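Local coordinates for ARO (armadillo repeats only protein) (Plasmodium falciparum Santa Lucia, PDB 5EWP) that probably acts as an armadillo-repeat protein-binding platform in the translocation of rhoptries to the apical pole of the parasite and their attachment there, at residues A[81-86]-A[117-122]; A[89-94]-A[107-112]. One frame throughout, in Å; residues are numbered along the deposited sequence.

Contact 1: residues A[81-86]-A[117-122]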
loop_
_atom_site.group_PDB
_atom_site.type_symbol
_atom_site.label_atom_id
_atom_site.label_comp_id
_atom_site.label_asym_id
_atom_site.label_seq_id
_atom_site.Cartn_x
_atom_site.Cartn_y
_atom_site.Cartn_z
ATOM N N ALA A 81 -2.364 -18.404 -2.818
ATOM C CA ALA A 81 -3.271 -18.784 -3.903
ATOM C C ALA A 81 -3.455 -17.624 -4.884
ATOM O O ALA A 81 -3.525 -17.814 -6.105
ATOM C CB ALA A 81 -4.615 -19.236 -3.346
ATOM N N ILE A 82 -3.542 -16.415 -4.338
ATOM C CA ILE A 82 -3.736 -15.241 -5.173
ATOM C C ILE A 82 -2.502 -14.981 -6.033
ATOM O O ILE A 82 -2.610 -14.722 -7.217
ATOM C CB ILE A 82 -4.081 -14.025 -4.310
ATOM C CG1 ILE A 82 -5.479 -14.236 -3.712
ATOM C CG2 ILE A 82 -4.037 -12.718 -5.147
ATOM C CD1 ILE A 82 -5.875 -13.256 -2.611
ATOM N N ARG A 83 -1.312 -15.116 -5.463
ATOM C CA ARG A 83 -0.108 -14.955 -6.276
ATOM C C ARG A 83 -0.077 -15.986 -7.406
ATOM O O ARG A 83 0.198 -15.655 -8.551
ATOM C CB ARG A 83 1.158 -15.101 -5.418
ATOM C CG ARG A 83 2.451 -14.964 -6.236
ATOM C CD ARG A 83 3.682 -15.242 -5.376
ATOM N NE ARG A 83 3.752 -16.647 -4.979
ATOM C CZ ARG A 83 3.506 -17.114 -3.758
ATOM N NH1 ARG A 83 3.153 -16.296 -2.774
ATOM N NH2 ARG A 83 3.602 -18.425 -3.525
ATOM N N GLU A 84 -0.374 -17.233 -7.064
ATOM C CA GLU A 84 -0.267 -18.339 -8.017
ATOM C C GLU A 84 -1.315 -18.249 -9.118
ATOM O O GLU A 84 -1.167 -18.844 -10.178
ATOM C CB GLU A 84 -0.373 -19.662 -7.271
ATOM C CG GLU A 84 0.897 -19.973 -6.475
ATOM C CD GLU A 84 0.688 -21.058 -5.436
ATOM O OE1 GLU A 84 -0.466 -21.512 -5.271
ATOM O OE2 GLU A 84 1.682 -21.466 -4.793
ATOM N N ALA A 85 -2.347 -17.455 -8.868
ATOM C CA ALA A 85 -3.422 -17.245 -9.827
ATOM C C ALA A 85 -3.117 -16.045 -10.728
ATOM O O ALA A 85 -3.976 -15.588 -11.486
ATOM C CB ALA A 85 -4.753 -17.044 -9.079
ATOM N N ASN A 86 -1.886 -15.546 -10.623
ATOM C CA ASN A 86 -1.416 -14.364 -11.357
ATOM C C ASN A 86 -2.097 -13.072 -10.885
ATOM O O ASN A 86 -2.164 -12.080 -11.619
ATOM C CB ASN A 86 -1.615 -14.544 -12.870
ATOM C CG ASN A 86 -0.768 -13.592 -13.683
ATOM O OD1 ASN A 86 0.404 -13.369 -13.370
ATOM N ND2 ASN A 86 -1.364 -12.994 -14.709
ATOM N N ASN A 117 4.451 -12.115 3.628
ATOM C CA ASN A 117 4.549 -12.971 2.456
ATOM C C ASN A 117 5.634 -12.453 1.549
ATOM O O ASN A 117 5.424 -11.587 0.697
ATOM C CB ASN A 117 3.201 -13.094 1.708
ATOM C CG ASN A 117 3.214 -14.247 0.723
ATOM O OD1 ASN A 117 3.977 -14.237 -0.248
ATOM N ND2 ASN A 117 2.389 -15.257 0.973
ATOM N N VAL A 118 6.833 -12.966 1.787
ATOM C CA VAL A 118 8.005 -12.511 1.079
ATOM C C VAL A 118 7.940 -12.771 -0.424
ATOM O O VAL A 118 8.343 -11.924 -1.234
ATOM C CB VAL A 118 9.240 -13.178 1.707
ATOM C CG1 VAL A 118 10.397 -13.051 0.798
ATOM C CG2 VAL A 118 9.510 -12.522 3.059
ATOM N N LYS A 119 7.403 -13.922 -0.812
ATOM C CA LYS A 119 7.271 -14.228 -2.235
ATOM C C LYS A 119 6.416 -13.195 -2.958
ATOM O O LYS A 119 6.738 -12.791 -4.069
ATOM C CB LYS A 119 6.670 -15.615 -2.441
ATOM C CG LYS A 119 7.681 -16.736 -2.195
ATOM C CD LYS A 119 7.122 -18.096 -2.537
ATOM C CE LYS A 119 8.200 -19.156 -2.360
ATOM N NZ LYS A 119 7.740 -20.504 -2.801
ATOM N N ASN A 120 5.326 -12.784 -2.322
ATOM C CA ASN A 120 4.468 -11.766 -2.919
ATOM C C ASN A 120 5.189 -10.443 -3.086
ATOM O O ASN A 120 5.013 -9.757 -4.094
ATOM C CB ASN A 120 3.207 -11.545 -2.074
ATOM C CG ASN A 120 2.227 -12.690 -2.188
ATOM O OD1 ASN A 120 2.390 -13.562 -3.026
ATOM N ND2 ASN A 120 1.175 -12.669 -1.355
ATOM N N CYS A 121 5.988 -10.065 -2.090
ATOM C CA CYS A 121 6.694 -8.792 -2.147
ATOM C C CYS A 121 7.712 -8.812 -3.271
ATOM O O CYS A 121 7.886 -7.832 -4.004
ATOM C CB CYS A 121 7.377 -8.481 -0.807
ATOM S SG CYS A 121 6.223 -8.073 0.512
ATOM N N ILE A 122 8.409 -9.939 -3.389
ATOM C CA ILE A 122 9.352 -10.124 -4.488
ATOM C C ILE A 122 8.644 -10.014 -5.834
ATOM O O ILE A 122 9.124 -9.323 -6.750
ATOM C CB ILE A 122 10.067 -11.484 -4.382
ATOM C CG1 ILE A 122 11.027 -11.473 -3.191
ATOM C CG2 ILE A 122 10.840 -11.775 -5.668
ATOM C CD1 ILE A 122 11.596 -12.865 -2.824
#
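R83, in the last turn of helix 77-84, curls around the amide oxygen of N120 on helix 118-126. CB of R83 is already 3.1 Å from N120 OD1. With CG anti to the backbone N (chi1 179°), the chain continues across this oxygen: R83 CG is 3.5 Å and R83 CD 3.2 Å from N120 OD1. NE comes near both N120 OD1 and K119 CB. A bend at chi3 (68°) turns the guanidinium back, so that NH1 of R83 donates to N120 OD1 at 2.8 Å with an N-H...O angle of 162°. The acceptor lies near the guanidinium plane, whereas the donor stands above the amide carbonyl plane. K119 packs its methylenes over one guanidinium face, with K119 CB 3.6 Å from R83 NH1 and 3.7 Å from R83 CZ, and K119 CD 3.7 Å from R83 NH2. Arginine suits the place because its long chain can bend and its flat guanidinium offers N-H groups at the edge and a face for methylenes.

Asparagine fits twice: N117 caps helix 118-126, OD1 accepting from N120 N at 2.9 Å while ND2 bonds to D80, and buried N120 accepts from R83 while its ND2 reaches the carbonyls of K79 and L113. D80 also forms a salt bridge with R83 NH1. A Schellman motif, with N86 as C-prime residue and N86 N bonded to R83 O, ends helix 77-84. The contact thus joins helix ends at one edge of the armadillo-type stack. I88 of helix 87-95 touches R83 and N120; I82 packs on V28 of helix 28-34 and on L66 and A70 of helix 58-70.

Contact 2: residues A[89-94]-A[107-112]; sequences AVFINL and VVALSF
F91 and L110 mark the closest backbone approach of two helical segments that run in broadly opposite directions, their CA atoms 7.3 Å apart. That spacing leaves room for one layer of side chains, and three buried apolar residues fill it.

F91 points toward the partner helix, its CG beside the backbone N and anti to the carbonyl carbon (chi1 -67°). Its ring presents a face to the methyl of A109 in a CH-pi contact: A109 CB lies 3.7 Å from the centroid of the F91 ring, 16° off the normal. The methyl is displaced toward the far rim, where CZ of F91 comes to 3.6 Å from A109 CB. Alanine suits this place because its single methyl lets the flat ring settle close to the helix backbone.

L110 meets the root of the same phenylalanine. The two side chains lie alongside one another, pointing opposite ways, and the L110 branch point CG comes to 3.8 Å from F91 CB, while CD2 of L110 approaches the ring obliquely. The branched end of leucine, with CG and both methyls near F91 CB, packs against the base of the side chain, while the alanine methyl lies over the ring.

Packing of this kind, purely apolar, belongs to the hydrophobic core of an armadillo-type helical stack. F91 also touches A63 and L66 of helix 58-70, whereas V107, turned away from F91, packs on M144, A147 and C148 of helix 142-156.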
loop_
_atom_site.group_PDB
_atom_site.type_symbol
_atom_site.label_atom_id
_atom_site.label_comp_id
_atom_site.label_asym_id
_atom_site.label_seq_id
_atom_site.Cartn_x
_atom_site.Cartn_y
_atom_site.Cartn_z
ATOM N N ALA A 89 0.134 -9.400 -10.981
ATOM C CA ALA A 89 0.221 -8.696 -12.270
ATOM C C ALA A 89 -1.117 -8.039 -12.629
ATOM O O ALA A 89 -1.161 -6.925 -13.136
ATOM C CB ALA A 89 0.645 -9.656 -13.378
ATOM N N VAL A 90 -2.194 -8.741 -12.320
ATOM C CA VAL A 90 -3.536 -8.239 -12.587
ATOM C C VAL A 90 -3.833 -6.980 -11.757
ATOM O O VAL A 90 -4.377 -6.007 -12.277
ATOM C CB VAL A 90 -4.572 -9.335 -12.330
ATOM C CG1 VAL A 90 -5.983 -8.762 -12.321
ATOM C CG2 VAL A 90 -4.451 -10.430 -13.397
ATOM N N PHE A 91 -3.451 -6.973 -10.482
ATOM C CA PHE A 91 -3.635 -5.778 -9.654
ATOM C C PHE A 91 -2.768 -4.614 -10.142
ATOM O O PHE A 91 -3.190 -3.462 -10.114
ATOM C CB PHE A 91 -3.321 -6.066 -8.178
ATOM C CG PHE A 91 -4.293 -7.006 -7.529
ATOM C CD1 PHE A 91 -5.660 -6.825 -7.693
ATOM C CD2 PHE A 91 -3.844 -8.064 -6.751
ATOM C CE1 PHE A 91 -6.564 -7.692 -7.092
ATOM C CE2 PHE A 91 -4.748 -8.935 -6.154
ATOM C CZ PHE A 91 -6.102 -8.748 -6.328
ATOM N N ILE A 92 -1.541 -4.896 -10.576
ATOM C CA ILE A 92 -0.700 -3.803 -11.060
ATOM C C ILE A 92 -1.329 -3.162 -12.294
ATOM O O ILE A 92 -1.303 -1.941 -12.463
ATOM C CB ILE A 92 0.736 -4.291 -11.352
ATOM C CG1 ILE A 92 1.410 -4.622 -10.017
ATOM C CG2 ILE A 92 1.529 -3.206 -12.070
ATOM C CD1 ILE A 92 2.759 -5.348 -10.128
ATOM N N ASN A 93 -1.976 -3.981 -13.108
ATOM C CA ASN A 93 -2.709 -3.452 -14.249
ATOM C C ASN A 93 -3.854 -2.538 -13.804
ATOM O O ASN A 93 -4.133 -1.513 -14.435
ATOM C CB ASN A 93 -3.254 -4.595 -15.094
ATOM C CG ASN A 93 -3.791 -4.125 -16.410
ATOM O OD1 ASN A 93 -3.124 -3.379 -17.128
ATOM N ND2 ASN A 93 -5.003 -4.549 -16.744
ATOM N N LEU A 94 -4.522 -2.901 -12.712
ATOM C CA LEU A 94 -5.617 -2.060 -12.201
ATOM C C LEU A 94 -5.077 -0.718 -11.675
ATOM O O LEU A 94 -5.755 0.300 -11.720
ATOM C CB LEU A 94 -6.382 -2.800 -11.103
ATOM C CG LEU A 94 -7.301 -3.963 -11.483
ATOM C CD1 LEU A 94 -8.033 -4.481 -10.245
ATOM C CD2 LEU A 94 -8.300 -3.506 -12.495
ATOM N N VAL A 107 -4.785 -1.277 -4.618
ATOM C CA VAL A 107 -3.924 -0.875 -3.515
ATOM C C VAL A 107 -4.261 -1.650 -2.240
ATOM O O VAL A 107 -3.365 -2.171 -1.574
ATOM C CB VAL A 107 -4.039 0.645 -3.248
ATOM C CG1 VAL A 107 -3.425 1.009 -1.904
ATOM C CG2 VAL A 107 -3.367 1.421 -4.380
ATOM N N VAL A 108 -5.548 -1.735 -1.904
ATOM C CA VAL A 108 -5.940 -2.507 -0.722
ATOM C C VAL A 108 -5.487 -3.975 -0.840
ATOM O O VAL A 108 -4.874 -4.513 0.101
ATOM C CB VAL A 108 -7.463 -2.449 -0.489
ATOM C CG1 VAL A 108 -7.865 -3.409 0.643
ATOM C CG2 VAL A 108 -7.880 -1.006 -0.179
ATOM N N ALA A 109 -5.745 -4.607 -1.985
ATOM C CA ALA A 109 -5.340 -6.014 -2.183
ATOM C C ALA A 109 -3.835 -6.182 -2.029
ATOM O O ALA A 109 -3.372 -7.069 -1.308
ATOM C CB ALA A 109 -5.765 -6.536 -3.556
ATOM N N LEU A 110 -3.082 -5.344 -2.723
ATOM C CA LEU A 110 -1.617 -5.458 -2.692
ATOM C C LEU A 110 -1.069 -5.190 -1.302
ATOM O O LEU A 110 -0.097 -5.820 -0.883
ATOM C CB LEU A 110 -0.982 -4.508 -3.716
ATOM C CG LEU A 110 -1.206 -4.915 -5.182
ATOM C CD1 LEU A 110 -0.837 -3.779 -6.101
ATOM C CD2 LEU A 110 -0.378 -6.159 -5.548
ATOM N N SER A 111 -1.685 -4.272 -0.564
ATOM C CA SER A 111 -1.166 -3.981 0.768
ATOM C C SER A 111 -1.327 -5.196 1.680
ATOM O O SER A 111 -0.403 -5.536 2.411
ATOM C CB SER A 111 -1.839 -2.746 1.377
ATOM O OG SER A 111 -3.214 -2.960 1.613
ATOM N N PHE A 112 -2.472 -5.877 1.623
ATOM C CA PHE A 112 -2.625 -7.111 2.399
ATOM C C PHE A 112 -1.733 -8.244 1.896
ATOM O O PHE A 112 -1.218 -9.034 2.693
ATOM C CB PHE A 112 -4.073 -7.587 2.393
ATOM C CG PHE A 112 -4.953 -6.805 3.325
ATOM C CD1 PHE A 112 -4.709 -6.814 4.694
ATOM C CD2 PHE A 112 -6.008 -6.062 2.836
ATOM C CE1 PHE A 112 -5.511 -6.085 5.561
ATOM C CE2 PHE A 112 -6.826 -5.337 3.699
ATOM C CZ PHE A 112 -6.566 -5.346 5.060
#

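Overall arrangement
From the N terminus the chain passes helices 14-25, 28-34 and 58-70 before reaching helix 77-84, where contact 1 begins. Helix 87-95 follows at once and carries the first half of contact 2. That contact closes the shorter loop, when helix 100-113 turns back against helix 87-95. The wider loop is closed next by helix 118-126, so contact 2 is nested inside contact 1. The centres of the two contacts are about 11 Å apart, linked by packing of I82 on F91. Contact 1, farther from the chain centre, joins its helices by a side-chain hydrogen bond and packing of K119 on the guanidinium; contact 2, nearer the centre, is apolar. Together they tie four consecutive helices of the armadillo stack.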